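Local coordinates for amorpha-4,11-diene synthase (Artemisia annua, PDB 4GAX), which is an engineered sesquiterpene synthase that probably cyclises farnesyl diphosphate, in the named enzyme to amorpha-4,11-diene, with release of diphosphate, at residues A[125-128]-A[133-136]; A[159-164]-A[207-212]. One frame throughout, in Å; residues are numbered along the deposited sequence.

Interaction 1 of 2, residues A[125-128]-A[133-136]; sequences RLMR and FVTC
R128 hooks the chain that follows helix 120-129 back onto that helix by gripping the backbone carbonyl of V134 side-on. Both donors converge on one atom: NE of R128 lies 3.0 Å from V134 O, and NH2 of R128 lies 2.8 Å from that same V134 O. The oxygen sits in the plane of the guanidinium and both nitrogens lie in the plane of the carbonyl, although sharing one acceptor bends the N-H directions to 142° and 148°. An extended chain from CG to NE carries the group out to this carbonyl. Beyond the contact, NH2 also forms a salt bridge with E174, and NH1 donates to M169 O; with three acceptors on NE, NH1 and NH2 between them, the guanidinium probably has little freedom to turn. The peptide after V134 is held at both ends, since T135 N donates to D113.

These bonds tie down the loop between helix 120-129 and helix 151-154 in the N-terminal, all-helical domain of the terpene synthase fold. L512 of helix 489-513 packs against both R128 and F133, so that this corner also meets a helix from the C-terminal part of the chain.

The aromatic contact is edge-on. CE2 of F133 stands over one face of the guanidinium, 3.4 Å from R128 NH2, and the two planes are 89° apart. The ring thus offers its rim, and its pi face is not turned to the charge.

Apolar contact is confined to M127 and V134. The branch CG2 of V134 rests 3.8 Å from M127 CB, with M127 CG scarcely farther, at 4.0 Å from the same CG2. Past CG the methionine chain bends away from the loop towards L104, I107 and Y108 of helix 97-111, and V134 touches Y108 as well.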
loop_
_atom_site.group_PDB
_atom_site.type_symbol
_atom_site.label_atom_id
_atom_site.label_comp_id
_atom_site.label_asym_id
_atom_site.label_seq_id
_atom_site.Cartn_x
_atom_site.Cartn_y
_atom_site.Cartn_z
ATOM N N ARG A 125 0.723 17.186 8.553
ATOM C CA ARG A 125 0.555 15.945 7.815
ATOM C C ARG A 125 1.607 15.759 6.716
ATOM O O ARG A 125 2.163 14.672 6.560
ATOM C CB ARG A 125 -0.859 15.863 7.228
ATOM C CG ARG A 125 -1.089 14.608 6.408
ATOM C CD ARG A 125 -2.536 14.479 5.966
ATOM N NE ARG A 125 -2.932 15.523 5.010
ATOM C CZ ARG A 125 -2.524 15.569 3.741
ATOM N NH1 ARG A 125 -1.712 14.626 3.264
ATOM N NH2 ARG A 125 -2.939 16.548 2.942
ATOM N N LEU A 126 1.883 16.817 5.956
ATOM C CA LEU A 126 2.908 16.739 4.904
ATOM C C LEU A 126 4.298 16.502 5.469
ATOM O O LEU A 126 5.112 15.770 4.867
ATOM C CB LEU A 126 2.920 17.997 4.030
ATOM C CG LEU A 126 1.700 18.371 3.200
ATOM C CD1 LEU A 126 2.052 19.577 2.289
ATOM C CD2 LEU A 126 1.191 17.191 2.378
ATOM N N MET A 127 4.594 17.116 6.613
ATOM C CA MET A 127 5.873 16.851 7.260
ATOM C C MET A 127 5.995 15.374 7.656
ATOM O O MET A 127 6.978 14.715 7.325
ATOM C CB MET A 127 6.078 17.761 8.485
ATOM C CG MET A 127 6.340 19.234 8.126
ATOM S SD MET A 127 7.876 19.515 7.197
ATOM C CE MET A 127 7.253 19.626 5.538
ATOM N N ARG A 128 4.988 14.849 8.353
ATOM C CA ARG A 128 5.038 13.456 8.819
ATOM C C ARG A 128 5.031 12.470 7.657
ATOM O O ARG A 128 5.707 11.454 7.708
ATOM C CB ARG A 128 3.884 13.147 9.798
ATOM C CG ARG A 128 4.141 13.740 11.198
ATOM C CD ARG A 128 3.347 13.020 12.300
ATOM N NE ARG A 128 3.764 13.507 13.624
ATOM C CZ ARG A 128 3.214 13.110 14.767
ATOM N NH1 ARG A 128 2.258 12.194 14.741
ATOM N NH2 ARG A 128 3.614 13.631 15.925
ATOM N N PHE A 133 9.315 13.639 12.011
ATOM C CA PHE A 133 8.499 13.377 13.201
ATOM C C PHE A 133 8.230 14.690 13.951
ATOM O O PHE A 133 8.614 14.872 15.113
ATOM C CB PHE A 133 9.209 12.360 14.105
ATOM C CG PHE A 133 8.298 11.634 15.071
ATOM C CD1 PHE A 133 8.711 10.433 15.648
ATOM C CD2 PHE A 133 7.048 12.141 15.416
ATOM C CE1 PHE A 133 7.900 9.756 16.550
ATOM C CE2 PHE A 133 6.234 11.469 16.322
ATOM C CZ PHE A 133 6.661 10.277 16.888
ATOM N N VAL A 134 7.560 15.597 13.256
ATOM C CA VAL A 134 7.097 16.858 13.809
ATOM C C VAL A 134 6.131 16.581 14.968
ATOM O O VAL A 134 5.419 15.585 14.945
ATOM C CB VAL A 134 6.386 17.619 12.671
ATOM C CG1 VAL A 134 5.105 18.262 13.139
ATOM C CG2 VAL A 134 7.360 18.592 11.991
ATOM N N THR A 135 6.103 17.439 15.990
ATOM C CA THR A 135 5.254 17.155 17.149
ATOM C C THR A 135 3.832 17.752 17.046
ATOM O O THR A 135 3.523 18.518 16.131
ATOM C CB THR A 135 5.910 17.640 18.436
ATOM O OG1 THR A 135 5.431 16.869 19.547
ATOM C CG2 THR A 135 5.563 19.058 18.650
ATOM N N CYS A 136 2.977 17.414 18.005
ATOM C CA CYS A 136 1.616 17.953 18.033
ATOM C C CYS A 136 1.468 19.361 18.595
ATOM O O CYS A 136 0.351 19.887 18.619
ATOM C CB CYS A 136 0.717 17.025 18.843
ATOM S SG CYS A 136 0.269 15.588 17.925
#

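Interaction 2 of 2, residues A[159-164]-A[207-212]; sequences GLLELY and QRALKK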
loop_
_atom_site.group_PDB
_atom_site.type_symbol
_atom_site.label_atom_id
_atom_site.label_comp_id
_atom_site.label_asym_id
_atom_site.label_seq_id
_atom_site.Cartn_x
_atom_site.Cartn_y
_atom_site.Cartn_z
ATOM N N GLY A 159 -10.629 23.797 6.604
ATOM C CA GLY A 159 -9.757 23.687 7.755
ATOM C C GLY A 159 -10.101 22.471 8.588
ATOM O O GLY A 159 -9.204 21.802 9.110
ATOM N N LEU A 160 -11.398 22.196 8.729
ATOM C CA LEU A 160 -11.861 21.063 9.529
ATOM C C LEU A 160 -11.379 19.781 8.892
ATOM O O LEU A 160 -10.906 18.867 9.571
ATOM C CB LEU A 160 -13.385 21.020 9.591
ATOM C CG LEU A 160 -14.069 21.632 10.800
ATOM C CD1 LEU A 160 -15.582 21.423 10.706
ATOM C CD2 LEU A 160 -13.504 21.018 12.059
ATOM N N LEU A 161 -11.526 19.717 7.573
ATOM C CA LEU A 161 -11.049 18.577 6.807
ATOM C C LEU A 161 -9.546 18.397 6.899
ATOM O O LEU A 161 -9.072 17.264 7.007
ATOM C CB LEU A 161 -11.461 18.711 5.338
ATOM C CG LEU A 161 -12.683 17.928 4.883
ATOM C CD1 LEU A 161 -12.930 18.231 3.410
ATOM C CD2 LEU A 161 -12.453 16.430 5.109
ATOM N N GLU A 162 -8.785 19.491 6.834
ATOM C CA GLU A 162 -7.330 19.381 6.946
ATOM C C GLU A 162 -6.935 18.823 8.309
ATOM O O GLU A 162 -5.966 18.058 8.431
ATOM C CB GLU A 162 -6.630 20.735 6.722
ATOM C CG GLU A 162 -6.645 21.235 5.283
ATOM C CD GLU A 162 -5.905 22.569 5.110
ATOM O OE1 GLU A 162 -5.596 23.232 6.130
ATOM O OE2 GLU A 162 -5.622 22.948 3.949
ATOM N N LEU A 163 -7.677 19.212 9.340
ATOM C CA LEU A 163 -7.379 18.743 10.692
ATOM C C LEU A 163 -7.707 17.261 10.821
ATOM O O LEU A 163 -6.931 16.482 11.395
ATOM C CB LEU A 163 -8.176 19.561 11.720
ATOM C CG LEU A 163 -8.120 19.060 13.165
ATOM C CD1 LEU A 163 -6.687 19.068 13.725
ATOM C CD2 LEU A 163 -9.040 19.935 14.028
ATOM N N TYR A 164 -8.852 16.870 10.275
ATOM C CA TYR A 164 -9.245 15.470 10.270
ATOM C C TYR A 164 -8.148 14.621 9.602
ATOM O O TYR A 164 -7.704 13.607 10.152
ATOM C CB TYR A 164 -10.588 15.297 9.566
ATOM C CG TYR A 164 -10.927 13.856 9.247
ATOM C CD1 TYR A 164 -11.516 13.027 10.199
ATOM C CD2 TYR A 164 -10.659 13.323 7.987
ATOM C CE1 TYR A 164 -11.824 11.673 9.891
ATOM C CE2 TYR A 164 -10.959 11.985 7.676
ATOM C CZ TYR A 164 -11.537 11.171 8.626
ATOM O OH TYR A 164 -11.826 9.854 8.299
ATOM N N GLN A 207 -17.552 13.057 2.763
ATOM C CA GLN A 207 -17.947 11.691 3.095
ATOM C C GLN A 207 -16.910 10.660 2.647
ATOM O O GLN A 207 -16.716 9.651 3.322
ATOM C CB GLN A 207 -19.343 11.373 2.559
ATOM C CG GLN A 207 -20.387 11.100 3.662
ATOM C CD GLN A 207 -19.893 10.148 4.786
ATOM O OE1 GLN A 207 -19.202 9.143 4.537
ATOM N NE2 GLN A 207 -20.265 10.469 6.032
ATOM N N ARG A 208 -16.196 10.917 1.553
ATOM C CA ARG A 208 -15.134 9.971 1.181
ATOM C C ARG A 208 -14.021 9.992 2.227
ATOM O O ARG A 208 -13.535 8.939 2.631
ATOM C CB ARG A 208 -14.587 10.177 -0.248
ATOM C CG ARG A 208 -14.032 11.554 -0.574
ATOM C CD ARG A 208 -13.514 11.619 -2.033
ATOM N NE ARG A 208 -12.361 10.764 -2.224
ATOM C CZ ARG A 208 -11.097 11.182 -2.291
ATOM N NH1 ARG A 208 -10.785 12.474 -2.226
ATOM N NH2 ARG A 208 -10.135 10.292 -2.436
ATOM N N ALA A 209 -13.648 11.186 2.687
ATOM C CA ALA A 209 -12.635 11.318 3.729
ATOM C C ALA A 209 -13.050 10.594 5.013
ATOM O O ALA A 209 -12.239 9.893 5.638
ATOM C CB ALA A 209 -12.353 12.794 4.009
ATOM N N LEU A 210 -14.307 10.772 5.412
ATOM C CA LEU A 210 -14.825 10.099 6.603
ATOM C C LEU A 210 -14.833 8.569 6.461
ATOM O O LEU A 210 -14.606 7.840 7.437
ATOM C CB LEU A 210 -16.236 10.610 6.924
ATOM C CG LEU A 210 -16.330 12.080 7.353
ATOM C CD1 LEU A 210 -17.782 12.482 7.613
ATOM C CD2 LEU A 210 -15.470 12.344 8.583
ATOM N N LYS A 211 -15.105 8.082 5.250
ATOM C CA LYS A 211 -15.070 6.641 4.977
ATOM C C LYS A 211 -13.642 6.083 5.092
ATOM O O LYS A 211 -13.439 4.995 5.636
ATOM C CB LYS A 211 -15.647 6.344 3.588
ATOM C CG LYS A 211 -16.065 4.893 3.357
ATOM C CD LYS A 211 -17.368 4.801 2.537
ATOM C CE LYS A 211 -18.596 5.252 3.347
ATOM N NZ LYS A 211 -19.168 6.575 2.917
ATOM N N LYS A 212 -12.659 6.819 4.585
ATOM C CA LYS A 212 -11.259 6.404 4.706
ATOM C C LYS A 212 -10.370 7.628 4.592
ATOM O O LYS A 212 -10.435 8.378 3.601
ATOM C CB LYS A 212 -10.881 5.387 3.613
ATOM C CG LYS A 212 -9.406 4.949 3.685
ATOM C CD LYS A 212 -9.040 3.955 2.572
ATOM C CE LYS A 212 -9.698 2.599 2.767
ATOM N NZ LYS A 212 -8.984 1.540 1.965
#
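Helices 157-167 and 200-211 run side by side in the all-helical N-terminal domain, their local axes 11.1 Å apart and inclined by only 17°. That separation is bridged mainly by Y164. With CG anti to the backbone N (chi1 167°), its ring reaches across to the C-terminal turn of the other helix, where the hydroxyl OH donates to A209 O at 2.7 Å. The donor approaches tilted 34° from the carbonyl plane. Four residues beyond A209 comes P213, which has no N-H to offer, so the phenol serves a carbonyl that the helix itself cannot pair in the usual way; K212 has already left the helical conformation.

L210 covers one face of the same ring in a CH-pi contact, its CD2 lying 4.2 Å from the Y164 ring centroid and offset toward the rim. On the A209 side, the methyl CB is 4.0 Å from Y164 CE2 and 3.8 Å from L161 CD2. T184 and L188 of helix 175-194 also touch the tyrosine. A phenylalanine in place of Y164 would lack the hydroxyl and would probably leave A209 O without its donor at the helix end. Near-parallel helices, with one further helix between them in sequence, are consistent with the alpha/alpha-barrel architecture of this terpene synthase domain.

Overall arrangement
From the N terminus the chain passes helices 52-71, 77-89 and 97-111 before helix 120-129, after which interaction 1 closes a short turn by folding residues 133-136 back on 125-128. Interaction 2 opens later, on helix 157-167, and spans 42 intervening residues, including helix 175-194, before closing at the end of helix 200-211. The two follow in series, neither nested nor crossing. Their centres are about 17 Å apart and their nearest atoms about 5 Å apart, without touching. Helix 120-129 provides a link: it carries residues of interaction 1, while its S121 meets E162 and L163 of helix 157-167. Both contacts belong to the N-terminal domain, one fixing a loop and the other joining two helices.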